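Local structure of EGF family domain-containing protein (Toxoplasma gondii, 4Z80) at residues A[93-98]-A[342-347]; A[251-256]-A[336-341]; A[362-367]-A[436-441]. The protein binds a peptide segment of the rhoptry neck protein RON2L1 and, as an AMA-family antigen, probably takes part in forming the moving junction during host-cell invasion. One frame throughout, in Å; residues are numbered along the deposited sequence.

Interaction 1 (A[93-98]-A[342-347])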
# COMPACT_ATOMS: atom_id res chain seq x y z
N GLY A 93 -2.63 8.42 -2.98
CA GLY A 93 -2.90 8.11 -4.38
C GLY A 93 -4.06 7.14 -4.47
O GLY A 93 -3.95 6.00 -4.03
N ALA A 94 -5.17 7.59 -5.04
CA ALA A 94 -6.40 6.80 -5.01
C ALA A 94 -6.41 5.56 -5.90
O ALA A 94 -7.22 4.66 -5.66
CB ALA A 94 -7.58 7.68 -5.38
N CYS A 95 -5.56 5.51 -6.92
CA CYS A 95 -5.53 4.36 -7.83
C CYS A 95 -4.52 3.32 -7.39
O CYS A 95 -3.39 3.66 -7.06
CB CYS A 95 -5.19 4.79 -9.26
SG CYS A 95 -6.44 5.83 -10.04
N PRO A 96 -4.91 2.03 -7.41
CA PRO A 96 -3.92 0.97 -7.20
C PRO A 96 -2.81 1.05 -8.24
O PRO A 96 -3.06 1.33 -9.41
CB PRO A 96 -4.74 -0.31 -7.37
CG PRO A 96 -6.14 0.09 -7.10
CD PRO A 96 -6.27 1.49 -7.59
N ASN A 97 -1.58 0.79 -7.79
CA ASN A 97 -0.42 0.95 -8.65
C ASN A 97 0.15 -0.43 -8.95
O ASN A 97 0.81 -1.03 -8.12
CB ASN A 97 0.61 1.86 -7.99
CG ASN A 97 1.60 2.43 -8.96
OD1 ASN A 97 1.91 1.82 -9.98
ND2 ASN A 97 2.11 3.62 -8.65
N TYR A 98 -0.18 -0.93 -10.14
CA TYR A 98 0.16 -2.31 -10.47
C TYR A 98 1.64 -2.48 -10.81
O TYR A 98 2.21 -1.73 -11.61
CB TYR A 98 -0.72 -2.79 -11.63
CG TYR A 98 -2.19 -2.82 -11.24
CD1 TYR A 98 -2.69 -3.87 -10.50
CD2 TYR A 98 -3.05 -1.80 -11.60
CE1 TYR A 98 -4.02 -3.91 -10.12
CE2 TYR A 98 -4.38 -1.83 -11.23
CZ TYR A 98 -4.86 -2.88 -10.49
OH TYR A 98 -6.18 -2.91 -10.12
N THR A 342 -13.30 1.83 -12.82
CA THR A 342 -13.77 2.70 -13.89
C THR A 342 -13.08 4.05 -13.89
O THR A 342 -13.29 4.84 -14.80
CB THR A 342 -15.30 2.94 -13.80
OG1 THR A 342 -15.64 3.51 -12.53
CG2 THR A 342 -16.06 1.64 -14.00
N LYS A 343 -12.23 4.30 -12.90
CA LYS A 343 -11.55 5.59 -12.75
C LYS A 343 -10.04 5.49 -12.88
O LYS A 343 -9.36 6.52 -12.99
CB LYS A 343 -11.90 6.22 -11.39
CG LYS A 343 -13.31 6.77 -11.30
CD LYS A 343 -13.45 8.07 -12.08
CE LYS A 343 -14.84 8.64 -11.98
NZ LYS A 343 -14.94 9.91 -12.75
N CYS A 344 -9.52 4.27 -12.88
CA CYS A 344 -8.07 4.03 -12.87
C CYS A 344 -7.68 3.00 -13.92
O CYS A 344 -8.51 2.20 -14.33
CB CYS A 344 -7.61 3.54 -11.50
SG CYS A 344 -8.07 4.59 -10.13
N PRO A 345 -6.40 3.00 -14.33
CA PRO A 345 -5.99 2.01 -15.33
C PRO A 345 -5.98 0.58 -14.78
O PRO A 345 -5.77 0.36 -13.59
CB PRO A 345 -4.57 2.46 -15.70
CG PRO A 345 -4.47 3.87 -15.25
CD PRO A 345 -5.32 3.96 -14.04
N PRO A 346 -6.19 -0.39 -15.66
CA PRO A 346 -6.10 -1.80 -15.27
C PRO A 346 -4.65 -2.25 -15.12
O PRO A 346 -3.72 -1.51 -15.43
CB PRO A 346 -6.78 -2.51 -16.44
CG PRO A 346 -6.39 -1.66 -17.61
CD PRO A 346 -6.46 -0.25 -17.10
N ARG A 347 -4.48 -3.46 -14.63
CA ARG A 347 -3.16 -4.02 -14.38
C ARG A 347 -2.35 -4.21 -15.64
O ARG A 347 -1.15 -3.93 -15.66
CB ARG A 347 -3.32 -5.37 -13.67
CG ARG A 347 -2.02 -6.06 -13.33
CD ARG A 347 -2.29 -7.31 -12.53
NE ARG A 347 -2.82 -8.35 -13.39
CZ ARG A 347 -2.13 -9.39 -13.85
NH1 ARG A 347 -0.86 -9.58 -13.51
NH2 ARG A 347 -2.72 -10.27 -14.64
O HOH W 1 -5.36 1.45 -11.04
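The carbonyl oxygens of P96 and P345 face each other across a single water, which donates to both. Its oxygen lies 2.8 Å from P96 O and equally 2.8 Å from P345 O, so each carbonyl finds in the bridge a partner that the opposite backbone does not supply. The two segments run almost in the same direction here, 9° apart between their touching parts, with no direct hydrogen bond between them.

On one side of the water the join is covalent. C95 SG and C344 SG form a disulfide of 2.1 Å, and C344 is the residue at which the chain leaves helix 340-343. P96 borders this bond, its CD 4.4 Å from C344 SG.

On the other side the Y98 ring lies against R347. With CG anti to its own carbonyl carbon (chi1 -64°), Y98 turns one ring face to the root of the arginine, whose CA sits above the plane toward the rim. R347 CB makes a CH-pi contact 3.8 Å from the centroid of the Y98 ring, 20° off the normal. The arginine chain then crosses the tyrosine and leads its guanidinium away, where NH1 bonds S327 O; the contact is made by the aliphatic root of the arginine and not by its guanidinium. At the ring edge, near its plane, Y98 CE2 comes within 3.5 Å of P345 O, the same carbonyl that accepts from the water.

Residues 97-98 form an outer strand of the antiparallel sheet that continues through 329-332, and backbone bonds from Y98 to L449 and from R347 to A451 bring a later stretch of chain against both. Between the two segments themselves, the join rests on a covalent disulfide, a water shared by two carbonyls and a CH-pi contact.

Interaction 2 (A[251-256]-A[336-341])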
# COMPACT_ATOMS: atom_id res chain seq x y z
N GLY A 251 -9.68 -8.13 -3.75
CA GLY A 251 -9.00 -7.25 -4.69
C GLY A 251 -8.30 -6.13 -3.96
O GLY A 251 -8.39 -6.02 -2.75
N PRO A 252 -7.59 -5.28 -4.72
CA PRO A 252 -6.82 -4.20 -4.08
C PRO A 252 -7.66 -3.24 -3.25
O PRO A 252 -7.17 -2.79 -2.22
CB PRO A 252 -6.16 -3.48 -5.26
CG PRO A 252 -6.77 -4.03 -6.50
CD PRO A 252 -7.34 -5.37 -6.16
N PHE A 253 -8.89 -2.92 -3.64
CA PHE A 253 -9.67 -2.00 -2.83
C PHE A 253 -10.03 -2.62 -1.48
O PHE A 253 -9.98 -1.95 -0.44
CB PHE A 253 -10.94 -1.55 -3.54
CG PHE A 253 -11.85 -0.73 -2.65
CD1 PHE A 253 -11.46 0.52 -2.21
CD2 PHE A 253 -13.06 -1.24 -2.23
CE1 PHE A 253 -12.27 1.26 -1.38
CE2 PHE A 253 -13.88 -0.51 -1.40
CZ PHE A 253 -13.49 0.75 -0.97
N GLU A 254 -10.39 -3.90 -1.48
CA GLU A 254 -10.69 -4.57 -0.22
C GLU A 254 -9.46 -4.60 0.68
O GLU A 254 -9.57 -4.49 1.90
CB GLU A 254 -11.22 -5.98 -0.50
CG GLU A 254 -12.62 -5.99 -1.12
CD GLU A 254 -12.64 -5.63 -2.61
OE1 GLU A 254 -11.58 -5.66 -3.26
OE2 GLU A 254 -13.74 -5.32 -3.12
N CYS A 255 -8.28 -4.71 0.08
CA CYS A 255 -7.04 -4.66 0.84
C CYS A 255 -6.89 -3.30 1.52
O CYS A 255 -6.48 -3.22 2.68
CB CYS A 255 -5.86 -4.97 -0.08
SG CYS A 255 -4.26 -5.10 0.74
N SER A 256 -7.23 -2.22 0.82
CA SER A 256 -7.17 -0.88 1.42
C SER A 256 -8.12 -0.76 2.62
O SER A 256 -7.81 -0.05 3.58
CB SER A 256 -7.48 0.22 0.39
OG SER A 256 -8.87 0.34 0.10
N THR A 336 -7.73 4.22 -1.18
CA THR A 336 -8.00 3.78 -2.53
C THR A 336 -9.47 4.07 -2.87
O THR A 336 -10.35 3.84 -2.04
CB THR A 336 -7.69 2.28 -2.67
OG1 THR A 336 -6.28 2.07 -2.49
CG2 THR A 336 -8.10 1.74 -4.03
N ARG A 337 -9.73 4.56 -4.07
CA ARG A 337 -11.10 4.94 -4.44
C ARG A 337 -11.89 3.68 -4.82
O ARG A 337 -11.38 2.79 -5.49
CB ARG A 337 -11.11 6.00 -5.56
CG ARG A 337 -10.39 5.65 -6.87
CD ARG A 337 -10.33 6.86 -7.80
NE ARG A 337 -11.67 7.41 -8.03
CZ ARG A 337 -11.95 8.67 -8.35
NH1 ARG A 337 -11.00 9.57 -8.52
NH2 ARG A 337 -13.22 9.02 -8.51
N PRO A 338 -13.14 3.60 -4.34
CA PRO A 338 -13.92 2.37 -4.51
C PRO A 338 -14.42 2.17 -5.94
O PRO A 338 -14.86 1.07 -6.29
CB PRO A 338 -15.09 2.58 -3.54
CG PRO A 338 -15.23 4.03 -3.41
CD PRO A 338 -13.83 4.59 -3.51
N ASP A 339 -14.33 3.22 -6.74
CA ASP A 339 -14.70 3.17 -8.15
C ASP A 339 -13.46 3.01 -9.04
O ASP A 339 -13.47 3.39 -10.20
CB ASP A 339 -15.49 4.44 -8.55
CG ASP A 339 -14.77 5.72 -8.16
OD1 ASP A 339 -13.66 5.64 -7.59
OD2 ASP A 339 -15.31 6.81 -8.42
N HIS A 340 -12.39 2.43 -8.50
CA HIS A 340 -11.12 2.43 -9.22
C HIS A 340 -11.17 1.66 -10.54
O HIS A 340 -10.45 1.98 -11.47
CB HIS A 340 -9.99 1.88 -8.32
CG HIS A 340 -10.09 0.42 -8.01
ND1 HIS A 340 -9.48 -0.55 -8.77
CD2 HIS A 340 -10.75 -0.23 -7.02
CE1 HIS A 340 -9.74 -1.74 -8.26
NE2 HIS A 340 -10.51 -1.57 -7.20
N GLU A 341 -12.03 0.65 -10.64
CA GLU A 341 -12.11 -0.10 -11.90
C GLU A 341 -12.52 0.78 -13.08
O GLU A 341 -12.13 0.51 -14.21
CB GLU A 341 -13.09 -1.26 -11.78
CG GLU A 341 -12.60 -2.33 -10.83
CD GLU A 341 -13.04 -2.10 -9.40
OE1 GLU A 341 -13.49 -0.97 -9.07
OE2 GLU A 341 -12.95 -3.05 -8.60
O HOH W 2 -10.53 -4.11 -5.79
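The first turn of helix 252-262 packs against the type I beta turn R337 to H340, which leads into helix 340-343, with F253 and P338 at the centre. P338 CA stands over one face of the F253 ring in a CH-pi contact, 3.8 Å from the centroid and 15° off the normal, while P338 CB touches F253 CZ at 3.5 Å. F253 reaches the turn because its CG is anti to the backbone N (chi1 173°). Its edge meets T336 O, 3.3 Å from F253 CE1; this buried carbonyl has no polar partner in the model.

The helix start adds a water: it accepts from F253 N at 3.0 Å, donates to E254 OE1, and lies in the plane of the H340 ring, 2.9 Å from H340 NE2. Strands 36-40 and 43-51 border this junction, with Y45 meeting F253 edge-to-face.

One helical turn on, S256 OG donates to F253 O on a lone pair at 2.6 Å, which turns the hydroxyl back onto its own helix and lays it beside T336 CB. Within the turn itself, R337 grips D339 side-on, R337 NE to D339 OD1 at 2.7 Å and NH2 to OD2, both oxygens almost in the guanidinium plane, though the nitrogens sit somewhat out of the carboxylate plane.

Interaction 3 (A[362-367]-A[436-441])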
# COMPACT_ATOMS: atom_id res chain seq x y z
N LYS A 362 -15.03 10.98 -35.61
CA LYS A 362 -15.06 9.51 -35.65
C LYS A 362 -13.70 8.90 -35.99
O LYS A 362 -13.62 7.72 -36.33
CB LYS A 362 -16.12 9.04 -36.65
CG LYS A 362 -16.48 10.06 -37.72
CD LYS A 362 -17.39 9.47 -38.79
CE LYS A 362 -16.63 8.57 -39.75
NZ LYS A 362 -17.39 8.32 -41.01
N TYR A 363 -12.64 9.69 -35.88
CA TYR A 363 -11.29 9.20 -36.10
C TYR A 363 -10.43 9.49 -34.88
O TYR A 363 -10.84 10.20 -33.97
CB TYR A 363 -10.68 9.81 -37.36
CG TYR A 363 -11.46 9.47 -38.61
CD1 TYR A 363 -11.18 8.32 -39.33
CD2 TYR A 363 -12.50 10.28 -39.04
CE1 TYR A 363 -11.90 7.99 -40.46
CE2 TYR A 363 -13.23 9.96 -40.18
CZ TYR A 363 -12.92 8.81 -40.88
OH TYR A 363 -13.63 8.48 -42.01
N CYS A 364 -9.24 8.89 -34.88
CA CYS A 364 -8.30 9.04 -33.78
C CYS A 364 -6.96 9.42 -34.39
O CYS A 364 -6.55 8.85 -35.39
CB CYS A 364 -8.20 7.74 -32.97
SG CYS A 364 -7.32 7.87 -31.38
N LYS A 365 -6.30 10.42 -33.81
CA LYS A 365 -4.94 10.75 -34.21
C LYS A 365 -4.00 10.54 -33.02
O LYS A 365 -4.41 10.74 -31.87
CB LYS A 365 -4.85 12.18 -34.74
CG LYS A 365 -5.28 13.25 -33.75
CD LYS A 365 -5.19 14.65 -34.37
CE LYS A 365 -5.64 15.71 -33.40
NZ LYS A 365 -5.63 17.07 -34.02
N PRO A 366 -2.77 10.11 -33.29
CA PRO A 366 -1.87 9.86 -32.17
C PRO A 366 -1.60 11.13 -31.40
O PRO A 366 -1.60 12.24 -31.97
CB PRO A 366 -0.60 9.30 -32.83
CG PRO A 366 -0.68 9.73 -34.24
CD PRO A 366 -2.14 9.77 -34.58
N MET A 367 -1.38 10.99 -30.11
CA MET A 367 -1.04 12.12 -29.28
C MET A 367 0.35 12.61 -29.70
O MET A 367 1.09 11.89 -30.36
CB MET A 367 -1.07 11.73 -27.80
CG MET A 367 -2.41 11.13 -27.36
SD MET A 367 -2.79 11.34 -25.60
CE MET A 367 -1.51 10.36 -24.84
N CYS A 436 -8.88 8.25 -27.13
CA CYS A 436 -9.15 7.11 -27.98
C CYS A 436 -7.88 6.31 -28.22
O CYS A 436 -6.79 6.71 -27.81
CB CYS A 436 -9.75 7.55 -29.33
SG CYS A 436 -8.76 8.80 -30.24
N LEU A 437 -8.04 5.17 -28.88
CA LEU A 437 -6.93 4.29 -29.21
C LEU A 437 -6.96 3.93 -30.69
O LEU A 437 -8.03 3.81 -31.29
CB LEU A 437 -6.97 3.03 -28.35
CG LEU A 437 -6.81 3.25 -26.85
CD1 LEU A 437 -7.23 2.00 -26.08
CD2 LEU A 437 -5.37 3.61 -26.52
N ILE A 438 -5.78 3.76 -31.27
CA ILE A 438 -5.62 3.33 -32.65
C ILE A 438 -5.04 1.94 -32.65
O ILE A 438 -4.03 1.69 -32.00
CB ILE A 438 -4.67 4.27 -33.44
CG1 ILE A 438 -5.19 5.70 -33.43
CG2 ILE A 438 -4.48 3.78 -34.87
CD1 ILE A 438 -4.14 6.72 -33.86
N HIS A 439 -5.64 1.02 -33.40
CA HIS A 439 -5.10 -0.33 -33.49
C HIS A 439 -3.84 -0.37 -34.35
O HIS A 439 -3.76 0.28 -35.39
CB HIS A 439 -6.13 -1.30 -34.08
CG HIS A 439 -5.68 -2.72 -34.08
ND1 HIS A 439 -5.06 -3.30 -35.17
CD2 HIS A 439 -5.72 -3.68 -33.12
CE1 HIS A 439 -4.76 -4.56 -34.88
NE2 HIS A 439 -5.15 -4.81 -33.65
N SER A 440 -2.87 -1.16 -33.91
CA SER A 440 -1.68 -1.42 -34.70
C SER A 440 -1.08 -2.77 -34.35
O SER A 440 -1.06 -3.16 -33.18
CB SER A 440 -0.63 -0.34 -34.50
OG SER A 440 0.60 -0.75 -35.09
N PRO A 441 -0.57 -3.49 -35.35
CA PRO A 441 0.04 -4.77 -35.00
C PRO A 441 1.32 -4.66 -34.18
O PRO A 441 1.62 -5.59 -33.44
CB PRO A 441 0.34 -5.40 -36.37
CG PRO A 441 0.36 -4.27 -37.33
CD PRO A 441 -0.61 -3.26 -36.81
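C364 and C436 point at each other from two strands that cross nearly at right angles, 83° between their N-to-C directions, and C364 SG and C436 SG close a disulfide of 2.1 Å. The C-S-S-C torsion of 94° turns the two CB-SG bonds about a right angle apart, as in a relaxed disulfide. C364 SG also lies 3.7 Å from L437 N, the backbone nitrogen of the residue after C436, without a hydrogen bond.

I438, two residues along the same strand from C436, sends its side chain to the same side and lies alongside the disulfide, its CG1 3.7 Å from C364 SG. The isoleucine holds CG1 anti to its carbonyl carbon (chi1 -58°) and continues nearly straight, which carries CD1 past the sulfur and onto the backbone of the opposite strand. There I438 CD1 rests 3.6 Å from C364 O. It extends as far as the proline, where I438 CD1 and P366 CD are 3.7 Å apart and the two side chains cross obliquely.

Strands 363-366 and 436-440 are the outer members of a three-stranded antiparallel sheet with 353-359 between them, probably part of a PAN-like domain, as in other AMA1-family proteins. Were that sheet flat, the outer strands would run parallel; their near-perpendicular course, with axes 6.7 Å apart at closest approach, is consistent with a strongly twisted and coiled sheet. Each bonds to the central strand rather than to the other, K365 with V357 and C436 with G356.

A later piece of chain is bound alongside as well, through backbone bonds from C364 to P467 and D469 and from L437 to A464. A glycerol, probably from the crystallisation liquor, lies close to the P366 ring.

How the interactions relate
Interactions 1 and 2 form one continuous buried region, their centres 8 Å apart, and share helix 340-343: interaction 2 supplies its start and interaction 1 its end. They touch directly, through a probable hydrogen bond of 3.0 Å between A94 O and R337 N and through P96 CG, which packs 3.8 Å from H340 ND1. Along the chain, interaction 2 is nested within the loop that the disulfide of interaction 1 closes. Interaction 3 follows both in sequence and stands apart, its centre 22 Å from that of interaction 1 and 30 Å from that of interaction 2. No other protein chain of the assembly touches any of the six segments.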